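PDB 1XOC: oligopeptide-binding protein appA from Bacillus subtilis, which binds oligopeptides, among them tetra- and pentapeptides but not tripeptides, as the receptor component of an ABC permease that can replace the Opp system in sporulation and competence. Local coordinates for residues D23-I29 against D236-F240; N255-D261 against N491-E497; K274-F278 against K358-F362; L287-L291 against K334-M338. All blocks are in the same frame, centred on the assembly; numbering follows the deposited sequence.

Contact 1 (D23-I29 against D236-F240); sequences DLVVGSI and DINFF
The side-chain amide of N238 lies along the backbone edge of D23-V25 and grips it at two points. OD1 accepts from V25 N at 2.8 Å, the donor tilted 31° from the carbonyl plane, while ND2 gives a nearly straight bond of 3.2 Å to D23 O, which lies close to the amide plane. The CG of N238 is placed between its own backbone N and carbonyl carbon (chi1 57°), and this turns the amide alongside the strand edge. Its backbone N also bonds V25 O, at 2.9 Å; a weaker bond reaches the same oxygen from F239 N. A single bridge, V26 with F239, continues the pairing, and G27 N meets F239 O at 2.9 Å almost head-on. G27, without a side chain, lets I237 CD1 come within 3.9 Å of G27 CA, and V25 CG1 packs on I237 CG2 at 3.8 Å. F240 turns a ring edge to G27 O, its CD1 3.4 Å away. L24 and V26 both pack against F239, L24 CG 4.1 Å from F239 CB. I29, just past the strand, touches a side chain of the bound peptide, so the contact runs up to the peptide site. Strand 23-28, bonded along its other edge to strand 216-221, thereby receives the loop after helix 225-234, and F239 packs on M493 and M495 of strand 483-496.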
loop_
_atom_site.group_PDB
_atom_site.type_symbol
_atom_site.label_atom_id
_atom_site.label_comp_id
_atom_site.label_asym_id
_atom_site.label_seq_id
_atom_site.Cartn_x
_atom_site.Cartn_y
_atom_site.Cartn_z
ATOM N N ASP A 23 11.714 17.539 17.401
ATOM C CA ASP A 23 11.397 17.550 15.993
ATOM C C ASP A 23 11.837 16.206 15.388
ATOM O O ASP A 23 12.982 15.761 15.552
ATOM C CB ASP A 23 12.080 18.754 15.339
ATOM C CG ASP A 23 11.719 20.068 16.024
ATOM O OD1 ASP A 23 10.603 20.581 15.829
ATOM O OD2 ASP A 23 12.560 20.622 16.782
ATOM N N LEU A 24 10.915 15.524 14.745
ATOM C CA LEU A 24 11.264 14.278 14.081
ATOM C C LEU A 24 11.410 14.578 12.599
ATOM O O LEU A 24 10.584 15.281 12.022
ATOM C CB LEU A 24 10.223 13.188 14.327
ATOM C CG LEU A 24 10.708 11.758 14.099
ATOM C CD1 LEU A 24 11.548 11.293 15.263
ATOM C CD2 LEU A 24 9.528 10.880 13.883
ATOM N N VAL A 25 12.481 14.071 12.002
ATOM C CA VAL A 25 12.698 14.212 10.573
ATOM C C VAL A 25 12.790 12.806 10.000
ATOM O O VAL A 25 13.770 12.092 10.210
ATOM C CB VAL A 25 13.942 15.048 10.236
ATOM C CG1 VAL A 25 14.089 15.188 8.713
ATOM C CG2 VAL A 25 13.873 16.420 10.905
ATOM N N VAL A 26 11.731 12.442 9.295
ATOM C CA VAL A 26 11.513 11.116 8.711
ATOM C C VAL A 26 12.023 11.136 7.273
ATOM O O VAL A 26 11.591 11.957 6.447
ATOM C CB VAL A 26 10.009 10.755 8.719
ATOM C CG1 VAL A 26 9.708 9.403 8.067
ATOM C CG2 VAL A 26 9.481 10.824 10.150
ATOM N N GLY A 27 12.933 10.224 6.961
ATOM C CA GLY A 27 13.436 10.105 5.581
ATOM C C GLY A 27 12.499 9.214 4.784
ATOM O O GLY A 27 12.016 8.183 5.295
ATOM N N SER A 28 12.159 9.625 3.564
ATOM C CA SER A 28 11.313 8.804 2.709
ATOM C C SER A 28 11.899 8.771 1.326
ATOM O O SER A 28 12.298 9.811 0.780
ATOM C CB SER A 28 9.905 9.380 2.605
ATOM O OG SER A 28 9.159 8.629 1.639
ATOM N N ILE A 29 11.892 7.601 0.703
ATOM C CA ILE A 29 12.379 7.532 -0.700
ATOM C C ILE A 29 11.316 7.845 -1.749
ATOM O O ILE A 29 11.633 7.868 -2.943
ATOM C CB ILE A 29 13.033 6.178 -1.038
ATOM C CG1 ILE A 29 12.023 5.031 -1.005
ATOM C CG2 ILE A 29 14.229 5.944 -0.097
ATOM C CD1 ILE A 29 12.569 3.719 -1.611
ATOM N N ASP A 236 20.953 14.500 9.916
ATOM C CA ASP A 236 20.076 15.329 9.100
ATOM C C ASP A 236 18.654 14.747 8.997
ATOM O O ASP A 236 17.704 15.476 8.749
ATOM C CB ASP A 236 20.699 15.534 7.718
ATOM C CG ASP A 236 21.978 16.344 7.785
ATOM O OD1 ASP A 236 21.937 17.396 8.447
ATOM O OD2 ASP A 236 23.016 15.911 7.223
ATOM N N ILE A 237 18.535 13.424 9.151
ATOM C CA ILE A 237 17.262 12.782 9.441
ATOM C C ILE A 237 17.485 11.939 10.686
ATOM O O ILE A 237 18.626 11.582 11.015
ATOM C CB ILE A 237 16.723 11.908 8.269
ATOM C CG1 ILE A 237 17.623 10.718 7.948
ATOM C CG2 ILE A 237 16.534 12.774 7.015
ATOM C CD1 ILE A 237 17.069 9.772 6.878
ATOM N N ASN A 238 16.388 11.614 11.370
ATOM C CA ASN A 238 16.486 10.825 12.586
ATOM C C ASN A 238 15.491 9.691 12.675
ATOM O O ASN A 238 15.389 9.051 13.740
ATOM C CB ASN A 238 16.437 11.732 13.826
ATOM C CG ASN A 238 15.201 12.586 13.896
ATOM O OD1 ASN A 238 14.184 12.289 13.317
ATOM N ND2 ASN A 238 15.284 13.665 14.658
ATOM N N PHE A 239 14.792 9.387 11.578
ATOM C CA PHE A 239 13.874 8.245 11.526
ATOM C C PHE A 239 13.858 7.717 10.095
ATOM O O PHE A 239 13.640 8.493 9.152
ATOM C CB PHE A 239 12.478 8.671 11.981
ATOM C CG PHE A 239 11.530 7.519 12.231
ATOM C CD1 PHE A 239 10.845 6.918 11.164
ATOM C CD2 PHE A 239 11.332 7.016 13.519
ATOM C CE1 PHE A 239 9.966 5.872 11.379
ATOM C CE2 PHE A 239 10.464 5.931 13.759
ATOM C CZ PHE A 239 9.794 5.339 12.685
ATOM N N PHE A 240 14.122 6.419 9.917
ATOM C CA PHE A 240 14.288 5.870 8.568
ATOM C C PHE A 240 14.188 4.356 8.590
ATOM O O PHE A 240 14.692 3.723 9.513
ATOM C CB PHE A 240 15.649 6.307 7.975
ATOM C CG PHE A 240 15.803 5.974 6.522
ATOM C CD1 PHE A 240 14.877 6.429 5.615
ATOM C CD2 PHE A 240 16.804 5.147 6.080
ATOM C CE1 PHE A 240 15.003 6.100 4.264
ATOM C CE2 PHE A 240 16.910 4.794 4.712
ATOM C CZ PHE A 240 16.019 5.266 3.838
#

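Contact 2 (N255-D261 against N491-E497); sequences NLKIVTD and NHMAMPE. With ZN (zinc ion), chain E.
T260 leans obliquely on the imidazole of H492, T260 OG1 3.3 Å from H492 CD2 and its CG2 also touching the ring, and the same ring binds a zinc ion through NE2 at 2.0 Å, D304 being the other protein ligand. The strands run antiparallel, 157° between their directions, and the hydrogen-bonded pairs are K257 with M495, V259 with M493 and D261 with N491; V259 N to M493 O measures 2.8 Å. On the face of I258, A494, T260 and H492, I258 CG1 meets A494 CB at 4.2 Å. On the other face M495, bent at its last torsion (chi3 76°), brings CE to 3.7 Å from V259 CG2. K257 stretches out beyond CG: K257 CG passes M495 CG at 3.7 Å, and NZ hydrogen-bonds E497 O at 2.8 Å, from above the carbonyl plane; L499 O is a second acceptor. An alanine at K257 would take away the ammonium, and E497 O and L499 O would probably lose their shared donor while the flank of M495 is uncovered. Strand 256-262 thus lines one edge of strand 483-496, strand 240-241 pairs with the other, and helices 225-234 and 247-250 cover the face of I258 and A494.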
loop_
_atom_site.group_PDB
_atom_site.type_symbol
_atom_site.label_atom_id
_atom_site.label_comp_id
_atom_site.label_asym_id
_atom_site.label_seq_id
_atom_site.Cartn_x
_atom_site.Cartn_y
_atom_site.Cartn_z
ATOM N N ASN A 255 23.424 7.870 18.537
ATOM C CA ASN A 255 22.169 8.412 19.024
ATOM C C ASN A 255 20.938 7.696 18.433
ATOM O O ASN A 255 19.873 8.283 18.382
ATOM C CB ASN A 255 22.087 9.929 18.773
ATOM C CG ASN A 255 23.272 10.722 19.398
ATOM O OD1 ASN A 255 23.945 11.515 18.718
ATOM N ND2 ASN A 255 23.518 10.505 20.697
ATOM N N LEU A 256 21.091 6.436 18.007
ATOM C CA LEU A 256 19.992 5.703 17.335
ATOM C C LEU A 256 19.831 4.274 17.821
ATOM O O LEU A 256 20.772 3.659 18.288
ATOM C CB LEU A 256 20.186 5.682 15.806
ATOM C CG LEU A 256 20.128 7.036 15.068
ATOM C CD1 LEU A 256 20.685 6.922 13.637
ATOM C CD2 LEU A 256 18.737 7.620 15.034
ATOM N N LYS A 257 18.609 3.754 17.693
ATOM C CA LYS A 257 18.287 2.358 17.914
ATOM C C LYS A 257 17.441 1.878 16.731
ATOM O O LYS A 257 16.833 2.684 16.052
ATOM C CB LYS A 257 17.537 2.164 19.224
ATOM C CG LYS A 257 16.225 2.934 19.385
ATOM C CD LYS A 257 15.657 2.785 20.831
ATOM C CE LYS A 257 14.412 3.630 21.096
ATOM N NZ LYS A 257 14.208 3.973 22.539
ATOM N N ILE A 258 17.422 0.568 16.490
ATOM C CA ILE A 258 16.726 0.011 15.326
ATOM C C ILE A 258 15.766 -1.045 15.781
ATOM O O ILE A 258 16.179 -1.957 16.476
ATOM C CB ILE A 258 17.719 -0.585 14.312
ATOM C CG1 ILE A 258 18.757 0.461 13.911
ATOM C CG2 ILE A 258 16.991 -1.085 13.068
ATOM C CD1 ILE A 258 19.798 -0.069 12.967
ATOM N N VAL A 259 14.508 -0.897 15.375
ATOM C CA VAL A 259 13.467 -1.883 15.681
ATOM C C VAL A 259 13.143 -2.634 14.386
ATOM O O VAL A 259 12.777 -2.001 13.408
ATOM C CB VAL A 259 12.183 -1.227 16.263
ATOM C CG1 VAL A 259 11.102 -2.288 16.511
ATOM C CG2 VAL A 259 12.513 -0.518 17.587
ATOM N N THR A 260 13.190 -3.963 14.436
ATOM C CA THR A 260 13.075 -4.820 13.252
ATOM C C THR A 260 11.936 -5.850 13.409
ATOM O O THR A 260 11.835 -6.508 14.460
ATOM C CB THR A 260 14.382 -5.602 13.021
ATOM O OG1 THR A 260 15.471 -4.681 12.799
ATOM C CG2 THR A 260 14.247 -6.513 11.839
ATOM N N ASP A 261 11.109 -5.978 12.371
ATOM C CA ASP A 261 10.090 -7.031 12.292
ATOM C C ASP A 261 9.541 -7.142 10.884
ATOM O O ASP A 261 9.886 -6.338 9.993
ATOM C CB ASP A 261 8.952 -6.746 13.292
ATOM C CG ASP A 261 8.403 -7.994 13.961
ATOM O OD1 ASP A 261 8.336 -9.069 13.317
ATOM O OD2 ASP A 261 8.092 -7.893 15.174
ATOM N N ASN A 491 10.934 -4.710 7.954
ATOM C CA ASN A 491 11.262 -3.330 8.248
ATOM C C ASN A 491 12.384 -3.268 9.284
ATOM O O ASN A 491 12.409 -4.064 10.246
ATOM C CB ASN A 491 10.069 -2.610 8.818
ATOM C CG ASN A 491 8.989 -2.357 7.818
ATOM O OD1 ASN A 491 9.259 -2.062 6.664
ATOM N ND2 ASN A 491 7.742 -2.457 8.259
ATOM N N HIS A 492 13.283 -2.305 9.117
ATOM C CA HIS A 492 14.364 -2.022 10.053
ATOM C C HIS A 492 14.308 -0.547 10.402
ATOM O O HIS A 492 14.928 0.294 9.724
ATOM C CB HIS A 492 15.714 -2.370 9.422
ATOM C CG HIS A 492 15.815 -3.801 8.995
ATOM N ND1 HIS A 492 15.368 -4.238 7.775
ATOM C CD2 HIS A 492 16.285 -4.902 9.638
ATOM C CE1 HIS A 492 15.572 -5.536 7.656
ATOM N NE2 HIS A 492 16.119 -5.964 8.771
ATOM N N MET A 493 13.535 -0.222 11.423
ATOM C CA MET A 493 13.218 1.169 11.708
ATOM C C MET A 493 14.235 1.779 12.662
ATOM O O MET A 493 14.273 1.438 13.857
ATOM C CB MET A 493 11.802 1.295 12.267
ATOM C CG MET A 493 10.766 0.545 11.447
ATOM S SD MET A 493 10.747 1.065 9.728
ATOM C CE MET A 493 10.440 2.807 9.919
ATOM N N ALA A 494 15.069 2.671 12.121
ATOM C CA ALA A 494 16.021 3.444 12.914
ATOM C C ALA A 494 15.351 4.687 13.474
ATOM O O ALA A 494 14.628 5.357 12.771
ATOM C CB ALA A 494 17.186 3.835 12.074
ATOM N N MET A 495 15.608 4.969 14.761
ATOM C CA MET A 495 14.953 6.067 15.464
ATOM C C MET A 495 15.873 6.551 16.584
ATOM O O MET A 495 16.803 5.857 16.962
ATOM C CB MET A 495 13.617 5.624 16.051
ATOM C CG MET A 495 13.764 4.538 17.079
ATOM S SD MET A 495 12.189 3.766 17.429
ATOM C CE MET A 495 12.018 2.784 15.974
ATOM N N PRO A 496 15.605 7.750 17.117
ATOM C CA PRO A 496 16.466 8.226 18.195
ATOM C C PRO A 496 16.491 7.274 19.390
ATOM O O PRO A 496 15.458 6.702 19.740
ATOM C CB PRO A 496 15.829 9.572 18.570
ATOM C CG PRO A 496 15.127 10.002 17.349
ATOM C CD PRO A 496 14.556 8.711 16.810
ATOM N N GLU A 497 17.652 7.093 20.013
ATOM C CA GLU A 497 17.757 6.089 21.092
ATOM C C GLU A 497 16.879 6.473 22.282
ATOM O O GLU A 497 16.435 5.599 23.037
ATOM C CB GLU A 497 19.203 5.825 21.506
ATOM C CG GLU A 497 19.923 6.954 22.199
ATOM C CD GLU A 497 21.379 6.600 22.484
ATOM O OE1 GLU A 497 22.148 7.502 22.896
ATOM O OE2 GLU A 497 21.751 5.405 22.305
HETATM ZN ZN ZN E . 16.629 -7.868 9.273
#

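Contact 3 (K274-F278 against K358-F362); sequences KNELF and KKFSF
L277 reaches between K358 and the two phenylalanines F360 and F362, and its two methyls divide the work. With CG anti to the carbonyl carbon (chi1 -64°) and the outer branch extended, CD2 stands over one face of the F360 ring, 4.2 Å from its centroid in a CH-pi contact, while CD1 meets F362 CB at 4.0 Å and S361 O at 3.5 Å. F278 drives its ring edge into the face of F362: CZ sits above the middle of that ring, the centroids are 5.1 Å apart and the planes stand at 84°, a T-shaped pair. F362 offers this face because its CG lies between its own backbone N and carbonyl carbon (chi1 66°). A serine at F362 would probably leave the F278 edge without its aromatic partner and open a gap in front of F278 CZ. Toward the surface, the chain of K358 bends and brings NZ back over L277 CD2; NZ makes a long salt bridge, 3.9 Å to E276 OE2. N275 OD1 closes an Asx turn by accepting from L277 N at 2.9 Å, and a water links N275 ND2 to S361 O. The loop between strand 265-271 and helix 281-289 is thus packed against strand 358-367, whose F360 and F362 bond through their backbones to strand 390-396; V283 and L287 of helix 281-289 touch F360 and F278, whose rings also meet W344 and W271.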
loop_
_atom_site.group_PDB
_atom_site.type_symbol
_atom_site.label_atom_id
_atom_site.label_comp_id
_atom_site.label_asym_id
_atom_site.label_seq_id
_atom_site.Cartn_x
_atom_site.Cartn_y
_atom_site.Cartn_z
ATOM N N LYS A 274 -2.057 -6.445 -20.693
ATOM C CA LYS A 274 -2.300 -5.621 -21.879
ATOM C C LYS A 274 -1.214 -5.890 -22.907
ATOM O O LYS A 274 -1.456 -5.791 -24.112
ATOM C CB LYS A 274 -2.288 -4.134 -21.554
ATOM C CG LYS A 274 -3.613 -3.555 -21.214
ATOM C CD LYS A 274 -3.497 -2.050 -20.988
ATOM C CE LYS A 274 -3.749 -1.244 -22.247
ATOM N NZ LYS A 274 -3.226 0.163 -22.081
ATOM N N ASN A 275 -0.016 -6.217 -22.432
ATOM C CA ASN A 275 1.103 -6.566 -23.311
ATOM C C ASN A 275 0.985 -8.015 -23.766
ATOM O O ASN A 275 0.929 -8.925 -22.949
ATOM C CB ASN A 275 2.450 -6.334 -22.606
ATOM C CG ASN A 275 3.643 -6.395 -23.557
ATOM O OD1 ASN A 275 3.795 -7.347 -24.326
ATOM N ND2 ASN A 275 4.509 -5.389 -23.487
ATOM N N GLU A 276 0.953 -8.200 -25.087
ATOM C CA GLU A 276 0.882 -9.505 -25.738
ATOM C C GLU A 276 1.814 -10.544 -25.112
ATOM O O GLU A 276 1.481 -11.730 -25.048
ATOM C CB GLU A 276 1.285 -9.375 -27.219
ATOM C CG GLU A 276 0.444 -8.432 -28.069
ATOM C CD GLU A 276 1.164 -8.011 -29.382
ATOM O OE1 GLU A 276 1.434 -8.893 -30.242
ATOM O OE2 GLU A 276 1.460 -6.793 -29.549
ATOM N N LEU A 277 2.997 -10.095 -24.687
ATOM C CA LEU A 277 4.017 -10.994 -24.160
ATOM C C LEU A 277 3.544 -11.737 -22.928
ATOM O O LEU A 277 4.000 -12.853 -22.666
ATOM C CB LEU A 277 5.299 -10.226 -23.823
ATOM C CG LEU A 277 6.040 -9.564 -25.000
ATOM C CD1 LEU A 277 7.280 -8.804 -24.512
ATOM C CD2 LEU A 277 6.408 -10.561 -26.083
ATOM N N PHE A 278 2.642 -11.120 -22.174
ATOM C CA PHE A 278 2.292 -11.629 -20.854
ATOM C C PHE A 278 0.863 -12.127 -20.748
ATOM O O PHE A 278 0.409 -12.399 -19.666
ATOM C CB PHE A 278 2.551 -10.553 -19.790
ATOM C CG PHE A 278 3.946 -10.008 -19.823
ATOM C CD1 PHE A 278 5.026 -10.867 -19.771
ATOM C CD2 PHE A 278 4.183 -8.643 -19.929
ATOM C CE1 PHE A 278 6.311 -10.398 -19.841
ATOM C CE2 PHE A 278 5.466 -8.163 -19.981
ATOM C CZ PHE A 278 6.543 -9.040 -19.937
ATOM N N LYS A 358 7.406 -11.347 -33.695
ATOM C CA LYS A 358 7.635 -10.486 -32.533
ATOM C C LYS A 358 8.765 -11.057 -31.688
ATOM O O LYS A 358 8.839 -12.270 -31.510
ATOM C CB LYS A 358 6.378 -10.419 -31.663
ATOM C CG LYS A 358 5.413 -9.272 -31.971
ATOM C CD LYS A 358 4.596 -8.908 -30.718
ATOM C CE LYS A 358 5.454 -8.177 -29.666
ATOM N NZ LYS A 358 4.882 -8.252 -28.294
ATOM N N LYS A 359 9.616 -10.189 -31.142
ATOM C CA LYS A 359 10.720 -10.639 -30.305
ATOM C C LYS A 359 10.326 -10.442 -28.858
ATOM O O LYS A 359 9.560 -9.538 -28.557
ATOM C CB LYS A 359 12.016 -9.897 -30.654
ATOM C CG LYS A 359 12.108 -8.441 -30.219
ATOM C CD LYS A 359 13.413 -7.773 -30.707
ATOM C CE LYS A 359 13.716 -6.461 -29.941
ATOM N NZ LYS A 359 15.187 -6.197 -29.745
ATOM N N PHE A 360 10.828 -11.299 -27.977
ATOM C CA PHE A 360 10.495 -11.225 -26.561
ATOM C C PHE A 360 11.414 -10.176 -25.936
ATOM O O PHE A 360 12.488 -10.495 -25.441
ATOM C CB PHE A 360 10.662 -12.583 -25.883
ATOM C CG PHE A 360 9.727 -12.803 -24.721
ATOM C CD1 PHE A 360 8.967 -13.959 -24.646
ATOM C CD2 PHE A 360 9.597 -11.853 -23.701
ATOM C CE1 PHE A 360 8.106 -14.185 -23.586
ATOM C CE2 PHE A 360 8.726 -12.083 -22.628
ATOM C CZ PHE A 360 7.985 -13.247 -22.582
ATOM N N SER A 361 10.962 -8.925 -26.005
ATOM C CA SER A 361 11.696 -7.761 -25.546
ATOM C C SER A 361 10.728 -6.798 -24.873
ATOM O O SER A 361 9.688 -6.471 -25.449
ATOM C CB SER A 361 12.318 -7.053 -26.739
ATOM O OG SER A 361 12.967 -5.861 -26.337
ATOM N N PHE A 362 11.075 -6.350 -23.667
ATOM C CA PHE A 362 10.236 -5.418 -22.918
ATOM C C PHE A 362 11.044 -4.587 -21.927
ATOM O O PHE A 362 12.198 -4.874 -21.643
ATOM C CB PHE A 362 9.116 -6.167 -22.178
ATOM C CG PHE A 362 9.602 -7.070 -21.082
ATOM C CD1 PHE A 362 9.634 -6.629 -19.752
ATOM C CD2 PHE A 362 10.018 -8.360 -21.369
ATOM C CE1 PHE A 362 10.098 -7.457 -18.758
ATOM C CE2 PHE A 362 10.477 -9.185 -20.397
ATOM C CZ PHE A 362 10.499 -8.749 -19.066
HETATM O O HOH W 1 7.115 -5.244 -25.239
#

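Contact 4 (L287-L291 against K334-M338); sequences LTTAL and KAKQM
With chi1 at -57°, T289 splits its two branches between neighbours on the opposing helix: CG2, trans to the backbone N, approaches A335 N at 4.0 Å and K334 CB at 4.2 Å, while OG1, trans to the carbonyl carbon, is the branch nearer M338. The thioether of M338 is brought up by CG standing anti to the carbonyl carbon (chi1 -70°) and a bend at chi3 (79°), which leaves SD 4.0 Å from T289 OG1. This is van der Waals contact between side chains crossing at about a right angle, for the hydroxyl is hydrogen-bonded to Q285 O one turn back in its own helix. The closest approach of the side chains is between two alanines: A290 CB and A335 CB meet methyl to methyl at 3.8 Å, and A335 CB lies equally near A290 N. With such short side chains the backbones draw together, CA to CA 5.3 Å for A290 and A335. Here the C-terminal part of helix 281-289 packs on helix 332-341 within the solute-binding family 5 fold. No hydrogen bond joins the two segments directly, but T289 is tied through its backbone to N331, just ahead of helix 332-341, and K282 NZ bonds M338 O from the first turn of helix 281-289. M338 also rests on Q285 and A286, and A290 continues onto L384 of helix 371-385.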
loop_
_atom_site.group_PDB
_atom_site.type_symbol
_atom_site.label_atom_id
_atom_site.label_comp_id
_atom_site.label_asym_id
_atom_site.label_seq_id
_atom_site.Cartn_x
_atom_site.Cartn_y
_atom_site.Cartn_z
ATOM N N LEU A 287 8.341 -17.475 -16.779
ATOM C CA LEU A 287 9.143 -16.352 -16.294
ATOM C C LEU A 287 9.485 -16.536 -14.825
ATOM O O LEU A 287 10.623 -16.336 -14.405
ATOM C CB LEU A 287 8.412 -15.031 -16.510
ATOM C CG LEU A 287 8.189 -14.582 -17.951
ATOM C CD1 LEU A 287 7.117 -13.512 -18.060
ATOM C CD2 LEU A 287 9.470 -14.068 -18.544
ATOM N N THR A 288 8.513 -16.961 -14.036
ATOM C CA THR A 288 8.791 -17.248 -12.647
ATOM C C THR A 288 9.816 -18.375 -12.524
ATOM O O THR A 288 10.763 -18.301 -11.732
ATOM C CB THR A 288 7.494 -17.627 -11.910
ATOM O OG1 THR A 288 6.609 -16.495 -11.929
ATOM C CG2 THR A 288 7.785 -18.047 -10.468
ATOM N N THR A 289 9.632 -19.416 -13.325
ATOM C CA THR A 289 10.502 -20.592 -13.264
ATOM C C THR A 289 11.933 -20.241 -13.663
ATOM O O THR A 289 12.880 -20.902 -13.243
ATOM C CB THR A 289 9.954 -21.706 -14.188
ATOM O OG1 THR A 289 8.617 -22.004 -13.800
ATOM C CG2 THR A 289 10.773 -22.986 -14.105
ATOM N N ALA A 290 12.082 -19.201 -14.479
ATOM C CA ALA A 290 13.404 -18.758 -14.947
ATOM C C ALA A 290 14.161 -17.924 -13.915
ATOM O O ALA A 290 15.345 -17.639 -14.108
ATOM C CB ALA A 290 13.257 -17.944 -16.210
ATOM N N LEU A 291 13.471 -17.503 -12.860
ATOM C CA LEU A 291 14.056 -16.602 -11.875
ATOM C C LEU A 291 14.451 -17.322 -10.593
ATOM O O LEU A 291 13.638 -17.992 -9.947
ATOM C CB LEU A 291 13.123 -15.440 -11.580
ATOM C CG LEU A 291 12.791 -14.537 -12.770
ATOM C CD1 LEU A 291 11.635 -13.598 -12.462
ATOM C CD2 LEU A 291 14.049 -13.778 -13.246
ATOM N N LYS A 334 13.738 -26.048 -17.612
ATOM C CA LYS A 334 12.294 -26.172 -17.660
ATOM C C LYS A 334 11.658 -24.903 -18.219
ATOM O O LYS A 334 10.717 -24.992 -18.995
ATOM C CB LYS A 334 11.709 -26.490 -16.286
ATOM C CG LYS A 334 10.249 -26.878 -16.342
ATOM C CD LYS A 334 9.724 -27.176 -14.969
ATOM C CE LYS A 334 8.242 -27.428 -15.009
ATOM N NZ LYS A 334 7.958 -28.567 -15.913
ATOM N N ALA A 335 12.135 -23.723 -17.804
ATOM C CA ALA A 335 11.606 -22.470 -18.350
ATOM C C ALA A 335 11.764 -22.388 -19.869
ATOM O O ALA A 335 10.863 -21.937 -20.567
ATOM C CB ALA A 335 12.279 -21.288 -17.706
ATOM N N LYS A 336 12.930 -22.802 -20.357
ATOM C CA LYS A 336 13.220 -22.858 -21.795
ATOM C C LYS A 336 12.212 -23.738 -22.523
ATOM O O LYS A 336 11.687 -23.364 -23.578
ATOM C CB LYS A 336 14.638 -23.386 -22.044
ATOM C CG LYS A 336 15.736 -22.402 -21.696
ATOM C CD LYS A 336 17.115 -22.989 -21.924
ATOM C CE LYS A 336 18.211 -21.985 -21.592
ATOM N NZ LYS A 336 19.588 -22.516 -21.740
ATOM N N GLN A 337 11.948 -24.904 -21.938
ATOM C CA GLN A 337 11.034 -25.889 -22.517
ATOM C C GLN A 337 9.608 -25.363 -22.519
ATOM O O GLN A 337 8.900 -25.466 -23.508
ATOM C CB GLN A 337 11.126 -27.202 -21.730
ATOM C CG GLN A 337 10.190 -28.328 -22.171
ATOM C CD GLN A 337 10.364 -28.755 -23.615
ATOM O OE1 GLN A 337 11.449 -28.628 -24.189
ATOM N NE2 GLN A 337 9.293 -29.300 -24.209
ATOM N N MET A 338 9.197 -24.773 -21.400
ATOM C CA MET A 338 7.866 -24.180 -21.288
ATOM C C MET A 338 7.643 -23.087 -22.329
ATOM O O MET A 338 6.569 -23.004 -22.918
ATOM C CB MET A 338 7.648 -23.608 -19.883
ATOM C CG MET A 338 7.520 -24.664 -18.804
ATOM S SD MET A 338 7.623 -23.915 -17.169
ATOM C CE MET A 338 5.978 -23.262 -17.021
#

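Overall arrangement
Contacts 1 and 2 adjoin, their centres 12 Å apart, and F240 O of contact 1 probably bonds A494 N of contact 2. Both rest on backbone pairing, a regular ladder in contact 2, a single bridge supplemented by an asparagine amide in contact 1, and both combine buried with exposed residues. Contacts 3 and 4 form a second pair, their centres 16 Å apart and about 40 Å from those of the first pair, joined where F278 touches L287 of helix 281-289. Neither has a direct hydrogen bond across it: contact 3 has an aromatic centre and a charged rim, whereas contact 4 is small, mostly buried and apolar. Contacts 2 and 3 nevertheless reach the same large sheet.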